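Local coordinates for hemolysin (Xylella fastidiosa, PDB 2OAI), which may bind flavin adenine dinucleotide as a membrane CBS-domain protein, and binds calcium ions through its C-terminal transporter-associated (CorC_HlyC) domain, at residues I22-I28 with Y47-M53. Residues are numbered along the deposited sequence; the frame is centred on the assembly and turned at random.
Sequences IDGTLPI and YHTLAGM. With EDO (1,2-ethanediol), chain E.
Gly24 O, Leu26 O and Ile28 N bond to Ala51 N, Leu50 N and His48 O, three main-chain hydrogen bonds that join 22-28 to 47-53. Ala51 N meets Gly24 O at 2.8 Å, and Leu50 N meets Leu26 O at 2.9 Å. In the reverse direction Ile28 N gives to His48 O at 2.8 Å. Between the last two bonds, Pro27 and Thr49 form a single beta bridge; Thr49 CA makes a CA-H...O contact with Leu26 O, and Pro27 CA with His48 O.

Two side chains fix the local backbone. Thr49 is the N-cap: with OG1 between its own N and carbonyl carbon (chi1 70°), it accepts from Gly52 N at 3.1 Å. Asp23 closes an Asx turn, its OD1 taking Thr25 N on the anti lone pair and Thr25 OG1 from above the carboxylate plane. An ethanediol hydroxyl also donates to this oxygen.

Apolar contacts flank the bonds. Ile28 CG1 meets the edge of the Tyr47 ring, 3.7 Å from Tyr47 CD1, while Ile28 CD1 packs on Thr49 O and reaches Met53 CB at 3.9 Å; the CA of Met53, a selenomethionine, lies over the centre of one ring face. The Leu50 and Ile22 side chains cross at about a right angle, Leu50 CD2 3.7 Å from Ile22 CG2. Leu31 of helix 28-35 touches Ile22, Leu50 and Met53.

Loop carbonyls thus satisfy the first amides of helix 50-58, where the helix dipole would favour such acceptors, while His48 O serves the first amide of helix 28-35. The bonds link the two helix N-termini, with the Asp23 side chain about 4 Å from that of calcium-binding Asp86, whose backbone bonds to Gly24.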
loop_
_atom_site.group_PDB
_atom_site.type_symbol
_atom_site.label_atom_id
_atom_site.label_comp_id
_atom_site.label_asym_id
_atom_site.label_seq_id
_atom_site.Cartn_x
_atom_site.Cartn_y
_atom_site.Cartn_z
ATOM N N ILE A 22 -0.713 6.524 -3.865
ATOM C CA ILE A 22 -1.785 7.413 -4.343
ATOM C C ILE A 22 -3.176 6.819 -4.078
ATOM O O ILE A 22 -3.402 5.631 -4.281
ATOM C CB ILE A 22 -1.634 7.719 -5.836
ATOM C CG1 ILE A 22 -0.215 8.275 -6.127
ATOM C CG2 ILE A 22 -2.742 8.726 -6.288
ATOM C CD1 ILE A 22 -0.006 8.748 -7.580
ATOM N N ASP A 23 -4.088 7.655 -3.595
ATOM C CA ASP A 23 -5.479 7.239 -3.318
ATOM C C ASP A 23 -6.178 6.915 -4.655
ATOM O O ASP A 23 -5.952 7.608 -5.667
ATOM C CB ASP A 23 -6.204 8.390 -2.604
ATOM C CG ASP A 23 -7.511 7.958 -2.019
ATOM O OD1 ASP A 23 -8.475 7.778 -2.785
ATOM O OD2 ASP A 23 -7.583 7.785 -0.785
ATOM N N GLY A 24 -6.980 5.843 -4.695
ATOM C CA GLY A 24 -7.718 5.520 -5.925
ATOM C C GLY A 24 -8.616 6.632 -6.441
ATOM O O GLY A 24 -8.942 6.661 -7.626
ATOM N N THR A 25 -9.044 7.555 -5.575
ATOM C CA THR A 25 -9.938 8.632 -6.029
ATOM C C THR A 25 -9.241 9.803 -6.738
ATOM O O THR A 25 -9.912 10.758 -7.178
ATOM C CB THR A 25 -10.768 9.208 -4.865
ATOM O OG1 THR A 25 -9.876 9.821 -3.928
ATOM C CG2 THR A 25 -11.582 8.116 -4.205
ATOM N N LEU A 26 -7.919 9.758 -6.876
ATOM C CA LEU A 26 -7.227 10.904 -7.483
ATOM C C LEU A 26 -7.737 11.076 -8.930
ATOM O O LEU A 26 -7.716 10.105 -9.689
ATOM C CB LEU A 26 -5.700 10.707 -7.470
ATOM C CG LEU A 26 -4.917 11.948 -7.949
ATOM C CD1 LEU A 26 -5.003 13.057 -6.902
ATOM C CD2 LEU A 26 -3.488 11.598 -8.288
ATOM N N PRO A 27 -8.198 12.279 -9.311
ATOM C CA PRO A 27 -8.673 12.396 -10.702
ATOM C C PRO A 27 -7.522 12.189 -11.699
ATOM O O PRO A 27 -6.389 12.562 -11.398
ATOM C CB PRO A 27 -9.203 13.837 -10.801
ATOM C CG PRO A 27 -9.350 14.311 -9.374
ATOM C CD PRO A 27 -8.320 13.543 -8.567
ATOM N N ILE A 28 -7.817 11.610 -12.869
ATOM C CA ILE A 28 -6.794 11.346 -13.902
ATOM C C ILE A 28 -6.112 12.643 -14.376
ATOM O O ILE A 28 -4.917 12.649 -14.674
ATOM C CB ILE A 28 -7.401 10.566 -15.115
ATOM C CG1 ILE A 28 -7.773 9.137 -14.712
ATOM C CG2 ILE A 28 -6.462 10.583 -16.363
ATOM C CD1 ILE A 28 -6.622 8.223 -14.274
ATOM N N TYR A 47 -13.653 6.526 -17.504
ATOM C CA TYR A 47 -13.085 6.778 -16.183
ATOM C C TYR A 47 -12.524 8.182 -16.018
ATOM O O TYR A 47 -12.094 8.816 -16.998
ATOM C CB TYR A 47 -12.010 5.743 -15.859
ATOM C CG TYR A 47 -10.823 5.756 -16.783
ATOM C CD1 TYR A 47 -9.778 6.668 -16.586
ATOM C CD2 TYR A 47 -10.717 4.835 -17.833
ATOM C CE1 TYR A 47 -8.667 6.685 -17.427
ATOM C CE2 TYR A 47 -9.602 4.838 -18.686
ATOM C CZ TYR A 47 -8.580 5.766 -18.458
ATOM O OH TYR A 47 -7.473 5.808 -19.275
ATOM N N HIS A 48 -12.560 8.680 -14.789
ATOM C CA HIS A 48 -11.998 9.985 -14.503
ATOM C C HIS A 48 -11.087 9.953 -13.281
ATOM O O HIS A 48 -10.537 10.983 -12.905
ATOM C CB HIS A 48 -13.087 11.054 -14.355
ATOM C CG HIS A 48 -13.929 10.884 -13.131
ATOM N ND1 HIS A 48 -14.931 9.938 -13.042
ATOM C CD2 HIS A 48 -13.902 11.520 -11.934
ATOM C CE1 HIS A 48 -15.483 9.994 -11.840
ATOM N NE2 HIS A 48 -14.875 10.944 -11.149
ATOM N N THR A 49 -10.943 8.784 -12.665
ATOM C CA THR A 49 -10.071 8.634 -11.507
ATOM C C THR A 49 -9.094 7.471 -11.715
ATOM O O THR A 49 -9.301 6.596 -12.579
ATOM C CB THR A 49 -10.842 8.333 -10.184
ATOM O OG1 THR A 49 -11.385 7.003 -10.235
ATOM C CG2 THR A 49 -11.942 9.351 -9.910
ATOM N N LEU A 50 -8.047 7.462 -10.900
ATOM C CA LEU A 50 -7.082 6.358 -10.897
ATOM C C LEU A 50 -7.720 4.980 -10.665
ATOM O O LEU A 50 -7.419 4.027 -11.410
ATOM C CB LEU A 50 -5.960 6.654 -9.885
ATOM C CG LEU A 50 -4.834 5.619 -9.693
ATOM C CD1 LEU A 50 -4.201 5.205 -11.040
ATOM C CD2 LEU A 50 -3.784 6.212 -8.756
ATOM N N ALA A 51 -8.614 4.845 -9.672
ATOM C CA ALA A 51 -9.264 3.543 -9.457
ATOM C C ALA A 51 -10.072 3.152 -10.703
ATOM O O ALA A 51 -10.066 1.993 -11.128
ATOM C CB ALA A 51 -10.179 3.587 -8.222
ATOM N N GLY A 52 -10.789 4.129 -11.265
ATOM C CA GLY A 52 -11.598 3.920 -12.473
ATOM C C GLY A 52 -10.744 3.402 -13.624
ATOM O O GLY A 52 -11.164 2.487 -14.349
HETATM N N MSE A 53 -9.542 3.964 -13.764
HETATM C CA MSE A 53 -8.645 3.548 -14.814
HETATM C C MSE A 53 -8.204 2.101 -14.606
HETATM O O MSE A 53 -8.107 1.334 -15.571
HETATM C CB MSE A 53 -7.423 4.450 -14.887
HETATM C CG MSE A 53 -6.486 3.965 -15.941
HETATM SE SE MSE A 53 -5.127 5.257 -16.437
HETATM C CE MSE A 53 -4.080 5.173 -14.984
HETATM C C1 EDO E . -10.093 4.958 -2.415
HETATM O O1 EDO E . -9.806 5.985 -1.495
HETATM C C2 EDO E . -10.142 5.363 -3.869
HETATM O O2 EDO E . -10.771 4.335 -4.635
#